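Local coordinates for 2-nitropropane dioxygenase (Streptomyces ansochromogenes, PDB 3BW2), which binds FMN and probably uses molecular oxygen to carry out the oxidative denitrification of alkyl nitronates such as propionate 3-nitronate, at residues G221-A224 with A225-A229; G334-V337 with E338-A342; S246-P249 with G250-R254; G131-R135 with E136-R140. All blocks are in the same frame, centred on the assembly; numbering follows the deposited sequence.

Interaction 1. Residues G221-A224 with A225-A229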
ATOM      1  N   GLY A 221      12.574   8.315   8.703  1.00 14.21           N
ATOM      2  CA  GLY A 221      13.116   7.162   7.998  1.00 15.68           C
ATOM      3  C   GLY A 221      12.311   6.833   6.751  1.00 15.52           C
ATOM      4  O   GLY A 221      12.843   6.321   5.763  1.00 16.46           O
ATOM      5  N   GLN A 222      11.012   7.111   6.804  1.00 15.87           N
ATOM      6  CA  GLN A 222      10.139   6.864   5.670  1.00 15.54           C
ATOM      7  C   GLN A 222      10.408   7.932   4.615  1.00 16.24           C
ATOM      8  O   GLN A 222      10.238   7.690   3.420  1.00 16.88           O
ATOM      9  CB  GLN A 222       8.675   6.895   6.111  1.00 17.42           C
ATOM     10  CG  GLN A 222       8.281   5.695   6.953  1.00 16.63           C
ATOM     11  CD  GLN A 222       6.921   5.855   7.589  1.00 17.52           C
ATOM     12  OE1 GLN A 222       6.727   6.714   8.445  1.00 17.07           O
ATOM     13  NE2 GLN A 222       5.968   5.030   7.171  1.00 17.30           N
ATOM     14  N   ILE A 223      10.831   9.114   5.056  1.00 16.12           N
ATOM     15  CA  ILE A 223      11.151  10.177   4.112  1.00 16.38           C
ATOM     16  C   ILE A 223      12.412   9.740   3.360  1.00 17.65           C
ATOM     17  O   ILE A 223      12.500   9.874   2.139  1.00 18.73           O
ATOM     18  CB  ILE A 223      11.391  11.530   4.834  1.00 15.72           C
ATOM     19  CG1 ILE A 223      10.092  11.987   5.520  1.00 15.96           C
ATOM     20  CG2 ILE A 223      11.857  12.578   3.829  1.00 15.96           C
ATOM     21  CD1 ILE A 223      10.205  13.305   6.288  1.00 16.42           C
ATOM     22  N   ALA A 224      13.380   9.196   4.091  1.00 16.78           N
ATOM     23  CA  ALA A 224      14.614   8.717   3.473  1.00 17.47           C
ATOM     24  C   ALA A 224      14.258   7.592   2.509  1.00 17.87           C
ATOM     25  O   ALA A 224      14.851   7.462   1.437  1.00 19.33           O
ATOM     26  CB  ALA A 224      15.578   8.200   4.541  1.00 15.77           C
ATOM     27  N   ALA A 225      13.282   6.779   2.902  1.00 16.65           N
ATOM     28  CA  ALA A 225      12.842   5.667   2.079  1.00 16.94           C
ATOM     29  C   ALA A 225      12.343   6.137   0.716  1.00 18.09           C
ATOM     30  O   ALA A 225      12.784   5.629  -0.316  1.00 18.35           O
ATOM     31  CB  ALA A 225      11.739   4.881   2.800  1.00 16.62           C
ATOM     32  N   VAL A 226      11.427   7.104   0.701  1.00 18.74           N
ATOM     33  CA  VAL A 226      10.897   7.585  -0.575  1.00 19.97           C
ATOM     34  C   VAL A 226      11.955   8.283  -1.420  1.00 21.27           C
ATOM     35  O   VAL A 226      11.909   8.220  -2.650  1.00 22.11           O
ATOM     36  CB  VAL A 226       9.684   8.533  -0.384  1.00 18.41           C
ATOM     37  CG1 VAL A 226       8.551   7.783   0.305  1.00 18.81           C
ATOM     38  CG2 VAL A 226      10.087   9.768   0.416  1.00 19.91           C
ATOM     39  N   LEU A 227      12.906   8.946  -0.769  1.00 22.61           N
ATOM     40  CA  LEU A 227      13.969   9.623  -1.504  1.00 23.71           C
ATOM     41  C   LEU A 227      14.812   8.564  -2.210  1.00 24.63           C
ATOM     42  O   LEU A 227      15.181   8.718  -3.376  1.00 24.64           O
ATOM     43  CB  LEU A 227      14.846  10.442  -0.550  1.00 23.98           C
ATOM     44  CG  LEU A 227      14.175  11.638   0.136  1.00 25.82           C
ATOM     45  CD1 LEU A 227      15.184  12.357   1.027  1.00 25.28           C
ATOM     46  CD2 LEU A 227      13.621  12.587  -0.913  1.00 24.07           C
ATOM     47  N   ALA A 228      15.101   7.483  -1.493  1.00 23.34           N
ATOM     48  CA  ALA A 228      15.888   6.385  -2.039  1.00 24.19           C
ATOM     49  C   ALA A 228      15.170   5.774  -3.232  1.00 24.63           C
ATOM     50  O   ALA A 228      15.806   5.290  -4.167  1.00 26.57           O
ATOM     51  CB  ALA A 228      16.114   5.318  -0.971  1.00 21.79           C
ATOM     52  N   ALA A 229      13.841   5.803  -3.196  1.00 23.60           N
ATOM     53  CA  ALA A 229      13.038   5.236  -4.271  1.00 24.31           C
ATOM     54  C   ALA A 229      12.775   6.187  -5.439  1.00 24.49           C
ATOM     55  O   ALA A 229      12.025   5.848  -6.354  1.00 26.86           O
ATOM     56  CB  ALA A 229      11.721   4.719  -3.711  1.00 22.94           C
TER
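Ala225, Val226, Leu227 and Ala228 each give their backbone N-H to the carbonyl four residues back, on Gly221, Gln222, Ile223 and Ala224. The bond from Val226 N to Gln222 O, 3.0 Å, runs fairly straight at 161°; the one from Ala225 N to Gly221 O is of similar length, 2.9 Å, but bent to 143°. Side chains also settle on these oxygens. Val226 CG1 is anti to its own carbonyl carbon (chi1 -62°), which places the other branch, CG2, 3.0 Å from Ile223 O. Leu227 CG stands 3.2 Å from the same oxygen. These turns belong to helix 220-228, the crossover of the beta-alpha-beta unit between strands 211-214 and 233-236 of the TIM barrel; Ile223 and Val226 pack on Ala234 of the latter strand. Ile223 CG2 stands 4.4 Å from Leu227 CD1, and Ile223 also packs on Leu344 of helix 333-350. The amide of Gln222 is fixed in rotation by polar partners: OE1 accepts from Met218 N and Arg219 N, while NE2 donates to Leu197 O of the second subunit. Ala224 meets Ala228 of that same neighbouring chain.

Interaction 2. Residues G334-V337 with E338-A342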
ATOM      1  N   GLY A 334       6.577  23.105  13.980  1.00 18.88           N
ATOM      2  CA  GLY A 334       7.982  23.418  13.782  1.00 18.00           C
ATOM      3  C   GLY A 334       8.888  22.383  14.430  1.00 18.70           C
ATOM      4  O   GLY A 334       9.926  22.018  13.877  1.00 17.19           O
ATOM      5  N   ARG A 335       8.498  21.906  15.608  1.00 17.24           N
ATOM      6  CA  ARG A 335       9.290  20.907  16.307  1.00 18.09           C
ATOM      7  C   ARG A 335       9.181  19.561  15.590  1.00 18.83           C
ATOM      8  O   ARG A 335      10.128  18.778  15.579  1.00 18.56           O
ATOM      9  CB  ARG A 335       8.828  20.780  17.765  1.00 17.24           C
ATOM     10  CG  ARG A 335       8.795  22.106  18.543  1.00 18.71           C
ATOM     11  CD  ARG A 335      10.057  22.956  18.349  1.00 18.67           C
ATOM     12  NE  ARG A 335      11.281  22.301  18.809  1.00 20.28           N
ATOM     13  CZ  ARG A 335      11.693  22.237  20.075  1.00 21.39           C
ATOM     14  NH1 ARG A 335      10.985  22.792  21.052  1.00 20.62           N
ATOM     15  NH2 ARG A 335      12.830  21.618  20.367  1.00 18.20           N
ATOM     16  N   LEU A 336       8.027  19.295  14.982  1.00 20.76           N
ATOM     17  CA  LEU A 336       7.834  18.041  14.251  1.00 20.90           C
ATOM     18  C   LEU A 336       8.759  18.011  13.034  1.00 20.90           C
ATOM     19  O   LEU A 336       9.290  16.961  12.669  1.00 20.52           O
ATOM     20  CB  LEU A 336       6.380  17.890  13.789  1.00 19.50           C
ATOM     21  CG  LEU A 336       6.116  16.685  12.875  1.00 20.06           C
ATOM     22  CD1 LEU A 336       6.449  15.386  13.615  1.00 19.39           C
ATOM     23  CD2 LEU A 336       4.664  16.692  12.424  1.00 18.63           C
ATOM     24  N   VAL A 337       8.942  19.165  12.400  1.00 20.22           N
ATOM     25  CA  VAL A 337       9.823  19.240  11.243  1.00 18.79           C
ATOM     26  C   VAL A 337      11.243  18.929  11.702  1.00 20.65           C
ATOM     27  O   VAL A 337      11.979  18.209  11.025  1.00 20.03           O
ATOM     28  CB  VAL A 337       9.786  20.640  10.591  1.00 19.34           C
ATOM     29  CG1 VAL A 337      10.864  20.741   9.518  1.00 15.43           C
ATOM     30  CG2 VAL A 337       8.406  20.890   9.977  1.00 15.92           C
ATOM     31  N   GLU A 338      11.616  19.461  12.868  1.00 20.48           N
ATOM     32  CA  GLU A 338      12.947  19.231  13.422  1.00 21.91           C
ATOM     33  C   GLU A 338      13.166  17.752  13.727  1.00 21.94           C
ATOM     34  O   GLU A 338      14.230  17.203  13.431  1.00 22.12           O
ATOM     35  CB  GLU A 338      13.147  20.063  14.695  1.00 24.09           C
ATOM     36  CG  GLU A 338      13.126  21.566  14.446  1.00 26.61           C
ATOM     37  CD  GLU A 338      13.223  22.381  15.727  1.00 29.10           C
ATOM     38  OE1 GLU A 338      13.210  23.631  15.632  1.00 29.17           O
ATOM     39  OE2 GLU A 338      13.313  21.777  16.822  1.00 27.78           O
ATOM     40  N   VAL A 339      12.165  17.107  14.320  1.00 20.77           N
ATOM     41  CA  VAL A 339      12.276  15.687  14.635  1.00 19.48           C
ATOM     42  C   VAL A 339      12.376  14.889  13.335  1.00 19.14           C
ATOM     43  O   VAL A 339      13.214  13.996  13.205  1.00 17.69           O
ATOM     44  CB  VAL A 339      11.057  15.189  15.441  1.00 22.36           C
ATOM     45  CG1 VAL A 339      11.144  13.684  15.645  1.00 23.09           C
ATOM     46  CG2 VAL A 339      11.003  15.894  16.783  1.00 23.70           C
ATOM     47  N   LEU A 340      11.518  15.207  12.370  1.00 18.29           N
ATOM     48  CA  LEU A 340      11.550  14.506  11.091  1.00 18.15           C
ATOM     49  C   LEU A 340      12.910  14.693  10.423  1.00 17.61           C
ATOM     50  O   LEU A 340      13.467  13.751   9.854  1.00 18.19           O
ATOM     51  CB  LEU A 340      10.434  15.014  10.172  1.00 16.81           C
ATOM     52  CG  LEU A 340       9.002  14.705  10.632  1.00 16.14           C
ATOM     53  CD1 LEU A 340       8.000  15.438   9.747  1.00 13.58           C
ATOM     54  CD2 LEU A 340       8.760  13.193  10.581  1.00 17.00           C
ATOM     55  N   ALA A 341      13.446  15.909  10.499  1.00 17.20           N
ATOM     56  CA  ALA A 341      14.747  16.205   9.900  1.00 17.95           C
ATOM     57  C   ALA A 341      15.849  15.367  10.544  1.00 18.60           C
ATOM     58  O   ALA A 341      16.745  14.873   9.863  1.00 20.32           O
ATOM     59  CB  ALA A 341      15.067  17.686  10.046  1.00 16.80           C
ATOM     60  N   ALA A 342      15.776  15.211  11.862  1.00 19.43           N
ATOM     61  CA  ALA A 342      16.762  14.430  12.595  1.00 20.43           C
ATOM     62  C   ALA A 342      16.641  12.953  12.244  1.00 21.07           C
ATOM     63  O   ALA A 342      17.645  12.258  12.098  1.00 21.19           O
ATOM     64  CB  ALA A 342      16.572  14.622  14.094  1.00 19.30           C
TER
HETATM   65  O   HOH W   1      14.856  20.271  18.071  1.00 21.22           O
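Glu338 reaches back along its helix to Arg335, and its side chain can be traced from root to tip. CB lies 3.4 Å from Arg335 O; CG, anti to the carbonyl carbon (chi1 -65°), passes 3.3 Å from Gly334 O. Beyond CG the chain is extended and carries the carboxylate out to the guanidinium, where OE2 takes the N-H of Arg335 NE at 2.9 Å in a salt bridge. The bond is not coplanar: NE comes from above the carboxylate, and the two flat groups are turned 59° against each other. Arg335 gets there by bending at chi2 and chi3, which brings NE round to the Glu338 carboxylate. A water in the guanidinium plane accepts weakly from Arg335 NH2, at 3.3 Å. This i to i+3 ion pair sits on the outer side of helix 333-350, the last of the modelled chain, which packs on helix 238-241 of the TIM barrel through Leu336 and Val337 on Phe240. On the inner side Leu336 CG touches Leu340 CD1 at 3.9 Å, with Leu336 CD1 against Leu340 CG, and Leu336 also packs on Thr243. Cutting Leu336 back to an alanine removes CG and both methyls and would probably open a gap between Leu340 and Phe240. Backbone bonds keep the turns in step, among them Leu340 N to Leu336 O at 2.9 Å.

Interaction 3. Residues S246-P249 with G250-R254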
ATOM      1  N   SER A 246      -2.348  22.818  13.842  1.00 18.57           N
ATOM      2  CA  SER A 246      -3.421  22.237  13.044  1.00 17.34           C
ATOM      3  C   SER A 246      -4.765  22.666  13.596  1.00 18.73           C
ATOM      4  O   SER A 246      -4.976  22.668  14.812  1.00 17.74           O
ATOM      5  CB  SER A 246      -3.349  20.710  13.057  1.00 17.05           C
ATOM      6  OG  SER A 246      -4.566  20.166  12.580  1.00 14.67           O
ATOM      7  N   GLY A 247      -5.681  23.014  12.699  1.00 17.27           N
ATOM      8  CA  GLY A 247      -6.993  23.445  13.136  1.00 17.78           C
ATOM      9  C   GLY A 247      -8.004  22.320  13.186  1.00 17.32           C
ATOM     10  O   GLY A 247      -9.201  22.571  13.297  1.00 18.89           O
ATOM     11  N   ALA A 248      -7.532  21.080  13.098  1.00 17.61           N
ATOM     12  CA  ALA A 248      -8.425  19.927  13.144  1.00 17.95           C
ATOM     13  C   ALA A 248      -9.110  19.878  14.505  1.00 18.21           C
ATOM     14  O   ALA A 248      -8.491  20.166  15.522  1.00 17.82           O
ATOM     15  CB  ALA A 248      -7.640  18.641  12.911  1.00 17.56           C
ATOM     16  N   PRO A 249     -10.402  19.516  14.533  1.00 18.65           N
ATOM     17  CA  PRO A 249     -11.162  19.435  15.781  1.00 19.90           C
ATOM     18  C   PRO A 249     -10.491  18.509  16.789  1.00 19.82           C
ATOM     19  O   PRO A 249      -9.847  17.528  16.408  1.00 17.61           O
ATOM     20  CB  PRO A 249     -12.515  18.898  15.323  1.00 21.28           C
ATOM     21  CG  PRO A 249     -12.643  19.459  13.938  1.00 21.86           C
ATOM     22  CD  PRO A 249     -11.264  19.219  13.375  1.00 19.58           C
ATOM     23  N   GLY A 250     -10.651  18.827  18.072  1.00 18.92           N
ATOM     24  CA  GLY A 250     -10.054  18.017  19.119  1.00 19.89           C
ATOM     25  C   GLY A 250     -10.428  16.547  19.042  1.00 20.08           C
ATOM     26  O   GLY A 250      -9.567  15.686  19.225  1.00 20.61           O
ATOM     27  N   PRO A 251     -11.706  16.219  18.789  1.00 20.05           N
ATOM     28  CA  PRO A 251     -12.106  14.809  18.705  1.00 20.10           C
ATOM     29  C   PRO A 251     -11.400  14.094  17.550  1.00 20.93           C
ATOM     30  O   PRO A 251     -11.194  12.875  17.584  1.00 16.79           O
ATOM     31  CB  PRO A 251     -13.622  14.888  18.496  1.00 20.06           C
ATOM     32  CG  PRO A 251     -13.991  16.170  19.174  1.00 20.42           C
ATOM     33  CD  PRO A 251     -12.886  17.100  18.745  1.00 18.09           C
ATOM     34  N   HIS A 252     -11.036  14.865  16.528  1.00 19.45           N
ATOM     35  CA  HIS A 252     -10.354  14.314  15.365  1.00 18.99           C
ATOM     36  C   HIS A 252      -8.891  14.038  15.722  1.00 18.49           C
ATOM     37  O   HIS A 252      -8.359  12.971  15.419  1.00 18.34           O
ATOM     38  CB  HIS A 252     -10.462  15.297  14.189  1.00 18.22           C
ATOM     39  CG  HIS A 252      -9.998  14.733  12.881  1.00 18.93           C
ATOM     40  ND1 HIS A 252     -10.302  15.321  11.671  1.00 17.10           N
ATOM     41  CD2 HIS A 252      -9.236  13.651  12.592  1.00 17.41           C
ATOM     42  CE1 HIS A 252      -9.745  14.627  10.694  1.00 18.36           C
ATOM     43  NE2 HIS A 252      -9.091  13.610  11.225  1.00 17.36           N
ATOM     44  N   LYS A 253      -8.242  14.996  16.374  1.00 18.25           N
ATOM     45  CA  LYS A 253      -6.856  14.808  16.783  1.00 17.73           C
ATOM     46  C   LYS A 253      -6.771  13.662  17.792  1.00 17.95           C
ATOM     47  O   LYS A 253      -5.851  12.848  17.748  1.00 19.33           O
ATOM     48  CB  LYS A 253      -6.300  16.085  17.422  1.00 18.57           C
ATOM     49  CG  LYS A 253      -6.138  17.265  16.477  1.00 17.74           C
ATOM     50  CD  LYS A 253      -5.516  18.452  17.205  1.00 17.82           C
ATOM     51  CE  LYS A 253      -5.161  19.573  16.233  1.00 18.19           C
ATOM     52  NZ  LYS A 253      -4.548  20.737  16.932  1.00 18.30           N
ATOM     53  N   ARG A 254      -7.743  13.593  18.697  1.00 18.33           N
ATOM     54  CA  ARG A 254      -7.757  12.552  19.721  1.00 18.54           C
ATOM     55  C   ARG A 254      -7.950  11.150  19.148  1.00 18.61           C
ATOM     56  O   ARG A 254      -7.348  10.188  19.621  1.00 17.08           O
ATOM     57  CB  ARG A 254      -8.854  12.846  20.755  1.00 17.63           C
ATOM     58  CG  ARG A 254      -8.553  14.052  21.652  1.00 21.28           C
ATOM     59  CD  ARG A 254      -9.489  14.137  22.860  1.00 18.08           C
ATOM     60  NE  ARG A 254     -10.830  14.607  22.518  1.00 20.75           N
ATOM     61  CZ  ARG A 254     -11.157  15.886  22.350  1.00 20.20           C
ATOM     62  NH1 ARG A 254     -10.242  16.836  22.491  1.00 21.71           N
ATOM     63  NH2 ARG A 254     -12.402  16.219  22.047  1.00 20.43           N
TER
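Pro249 is the N-cap, extended (psi 148°) just before Gly250 turns helical, and its carbonyl O receives Lys253 N at 3.0 Å, nearly along the C=O axis, plus a weak, strongly bent bond from His252 N. From the first turn the Lys253 side chain runs back, fully extended beyond CG, alongside the preceding loop. Its CG passes 4.1 Å from Ala248 CB, CE lies 3.5 Å from Ala248 O, and NZ ends on Ser246 O at 2.9 Å. The ammonium meets that oxygen tilted from its carbonyl plane and has a second acceptor in Thr243 O. The loop so spanned follows helix 238-241 of the TIM barrel and leads into helix 250-255; within it Ser246 OG accepts from Ala248 N at 3.1 Å, an ST turn, and also bonds to Leu241 O. A leucine in place of Lys253 would probably leave the carbonyls of Ser246 and Thr243 without this shared donor, and the loop less firmly tied to the helix. His252 CB lies against Pro249 CD at 4.1 Å, but its imidazole leads away, with NE2 hydrogen-bonded to Trp320 O. The His252 side chain comes within about 5 Å of the FMN.

Interaction 4. Residues G131-R135 with E136-R140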
ATOM      1  N   GLY A 131      -7.866  15.657 -10.422  1.00 18.90           N
ATOM      2  CA  GLY A 131      -7.723  15.823 -11.855  1.00 19.51           C
ATOM      3  C   GLY A 131      -6.541  16.669 -12.274  1.00 19.42           C
ATOM      4  O   GLY A 131      -5.702  17.034 -11.453  1.00 19.18           O
ATOM      5  N   VAL A 132      -6.495  16.989 -13.564  1.00 20.02           N
ATOM      6  CA  VAL A 132      -5.420  17.781 -14.144  1.00 20.44           C
ATOM      7  C   VAL A 132      -5.977  19.020 -14.848  1.00 21.98           C
ATOM      8  O   VAL A 132      -6.943  18.934 -15.608  1.00 22.12           O
ATOM      9  CB  VAL A 132      -4.636  16.966 -15.199  1.00 22.44           C
ATOM     10  CG1 VAL A 132      -3.396  17.730 -15.627  1.00 19.57           C
ATOM     11  CG2 VAL A 132      -4.270  15.598 -14.645  1.00 22.29           C
ATOM     12  N   PRO A 133      -5.370  20.188 -14.606  1.00 21.81           N
ATOM     13  CA  PRO A 133      -5.812  21.442 -15.228  1.00 21.47           C
ATOM     14  C   PRO A 133      -5.473  21.473 -16.720  1.00 20.59           C
ATOM     15  O   PRO A 133      -4.591  20.746 -17.173  1.00 20.10           O
ATOM     16  CB  PRO A 133      -5.017  22.509 -14.474  1.00 20.86           C
ATOM     17  CG  PRO A 133      -4.644  21.845 -13.190  1.00 23.81           C
ATOM     18  CD  PRO A 133      -4.327  20.443 -13.599  1.00 20.86           C
ATOM     19  N   ASP A 134      -6.181  22.315 -17.472  1.00 20.91           N
ATOM     20  CA  ASP A 134      -5.921  22.481 -18.895  1.00 19.97           C
ATOM     21  C   ASP A 134      -4.459  22.911 -18.959  1.00 19.84           C
ATOM     22  O   ASP A 134      -3.978  23.594 -18.053  1.00 19.15           O
ATOM     23  CB  ASP A 134      -6.814  23.584 -19.462  1.00 23.39           C
ATOM     24  CG  ASP A 134      -6.679  23.734 -20.959  1.00 24.69           C
ATOM     25  OD1 ASP A 134      -5.598  24.146 -21.438  1.00 25.23           O
ATOM     26  OD2 ASP A 134      -7.664  23.431 -21.663  1.00 28.63           O
ATOM     27  N   ARG A 135      -3.743  22.521 -20.007  1.00 20.26           N
ATOM     28  CA  ARG A 135      -2.335  22.893 -20.090  0.99 22.02           C
ATOM     29  C   ARG A 135      -2.145  24.400 -20.205  1.00 20.27           C
ATOM     30  O   ARG A 135      -1.043  24.897 -19.993  1.00 21.51           O
ATOM     31  CB  ARG A 135      -1.649  22.182 -21.258  0.99 23.75           C
ATOM     32  CG  ARG A 135      -2.139  22.598 -22.615  0.99 30.74           C
ATOM     33  CD  ARG A 135      -1.442  21.789 -23.699  0.99 35.65           C
ATOM     34  NE  ARG A 135      -1.828  22.239 -25.032  0.99 40.94           N
ATOM     35  CZ  ARG A 135      -1.462  21.635 -26.159  0.99 44.16           C
ATOM     36  NH1 ARG A 135      -0.697  20.549 -26.117  0.99 44.34           N
ATOM     37  NH2 ARG A 135      -1.857  22.122 -27.329  0.99 45.43           N
ATOM     38  N   GLU A 136      -3.214  25.124 -20.535  1.00 18.43           N
ATOM     39  CA  GLU A 136      -3.131  26.583 -20.633  1.00 19.56           C
ATOM     40  C   GLU A 136      -3.045  27.174 -19.224  1.00 19.21           C
ATOM     41  O   GLU A 136      -2.398  28.198 -19.004  1.00 18.16           O
ATOM     42  CB  GLU A 136      -4.359  27.153 -21.349  1.00 18.95           C
ATOM     43  CG  GLU A 136      -4.367  26.978 -22.859  1.00 21.38           C
ATOM     44  CD  GLU A 136      -3.216  27.697 -23.548  1.00 25.26           C
ATOM     45  OE1 GLU A 136      -2.685  28.682 -22.986  1.00 24.82           O
ATOM     46  OE2 GLU A 136      -2.850  27.281 -24.667  1.00 27.51           O
ATOM     47  N   VAL A 137      -3.717  26.527 -18.274  1.00 19.58           N
ATOM     48  CA  VAL A 137      -3.705  26.968 -16.882  1.00 18.15           C
ATOM     49  C   VAL A 137      -2.287  26.791 -16.331  1.00 18.74           C
ATOM     50  O   VAL A 137      -1.741  27.692 -15.698  1.00 19.24           O
ATOM     51  CB  VAL A 137      -4.709  26.148 -16.034  1.00 17.78           C
ATOM     52  CG1 VAL A 137      -4.524  26.436 -14.552  1.00 18.31           C
ATOM     53  CG2 VAL A 137      -6.129  26.492 -16.449  1.00 16.68           C
ATOM     54  N   ILE A 138      -1.695  25.627 -16.585  1.00 18.94           N
ATOM     55  CA  ILE A 138      -0.335  25.338 -16.142  1.00 18.37           C
ATOM     56  C   ILE A 138       0.631  26.357 -16.751  1.00 19.88           C
ATOM     57  O   ILE A 138       1.498  26.896 -16.061  1.00 18.51           O
ATOM     58  CB  ILE A 138       0.105  23.912 -16.579  1.00 19.60           C
ATOM     59  CG1 ILE A 138      -0.774  22.857 -15.894  1.00 20.48           C
ATOM     60  CG2 ILE A 138       1.586  23.685 -16.253  1.00 18.88           C
ATOM     61  CD1 ILE A 138      -0.719  22.896 -14.381  1.00 22.38           C
ATOM     62  N   ALA A 139       0.472  26.626 -18.045  1.00 19.98           N
ATOM     63  CA  ALA A 139       1.343  27.574 -18.731  1.00 21.96           C
ATOM     64  C   ALA A 139       1.237  28.986 -18.159  1.00 22.51           C
ATOM     65  O   ALA A 139       2.250  29.655 -17.937  1.00 23.90           O
ATOM     66  CB  ALA A 139       1.027  27.592 -20.219  1.00 22.26           C
ATOM     67  N   ARG A 140       0.020  29.445 -17.909  1.00 22.31           N
ATOM     68  CA  ARG A 140      -0.149  30.788 -17.374  1.00 23.53           C
ATOM     69  C   ARG A 140       0.454  30.911 -15.974  1.00 23.81           C
ATOM     70  O   ARG A 140       1.079  31.924 -15.647  1.00 22.65           O
ATOM     71  CB  ARG A 140      -1.629  31.175 -17.357  1.00 24.80           C
ATOM     72  CG  ARG A 140      -1.847  32.667 -17.144  1.00 32.24           C
ATOM     73  CD  ARG A 140      -3.213  33.113 -17.641  1.00 33.49           C
ATOM     74  NE  ARG A 140      -3.417  32.756 -19.043  1.00 35.91           N
ATOM     75  CZ  ARG A 140      -4.500  33.079 -19.743  1.00 36.89           C
ATOM     76  NH1 ARG A 140      -5.479  33.771 -19.173  1.00 35.03           N
ATOM     77  NH2 ARG A 140      -4.609  32.702 -21.010  1.00 36.96           N
TER
HETATM   78  O   HOH W   2      -3.424  24.688 -25.550  1.00 23.99           O
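The carboxylates of Asp134 and Glu136 lie side by side, pointing the same way with planes 40° apart, and each meets different partners. Asp134 OD1 uses its anti lone pair to take Glu136 N at 2.7 Å, a nearly straight bond of 164° that makes Asp134 the N-cap of helix 135-143. CG anti to the backbone N (chi1 -175°) turns the carboxylate over the end of the helix, where the N-H groups of the first turn would probably stabilise its charge. The Arg135 guanidinium has a water in its plane at the edge; it takes NE-H at 3.0 Å and donates in turn to Glu136 OE2, so a water bridges the two charged side chains, whose Arg135 NE and Glu136 OE2 stay 5.2 Å apart. Asp134 O accepts Val137 N at 3.0 Å, from above the carbonyl plane, and more weakly Ile138 N. Beneath the cap Pro133 CG meets Ile138 CD1 at 4.2 Å, the pairing of a hydrophobic staple, and Pro133 CB rests 4.0 Å from Val137 CG1. The helix joins barrel strands 125-129 and 147-152: Pro133 and Val137 pack on Phe128, Ile138 on Thr148, and Val137 also on Tyr111 and Leu115 of helix 111-120.

Overall arrangement
All four contacts are local, lying on helices or at their starts around one TIM barrel that holds FMN. Interactions 1 and 2 touch, through Ile223 CD1 and Leu340 CB at 4.2 Å, where helix 333-350 packs against helix 220-228. Interaction 3 comes within about 9 Å of interaction 2, nearest atoms, without touching it. Interaction 4 stands apart, its centre about 34 Å from those of interactions 2 and 3, and lies across the chain's centre from interaction 3. Distances to the cofactor differ: the side chain of His252 in interaction 3 comes to about 5 Å, that of Gln222 in interaction 1 to about 8 Å, that of Leu340 to about 10 Å and that of Pro133 to about 11 Å.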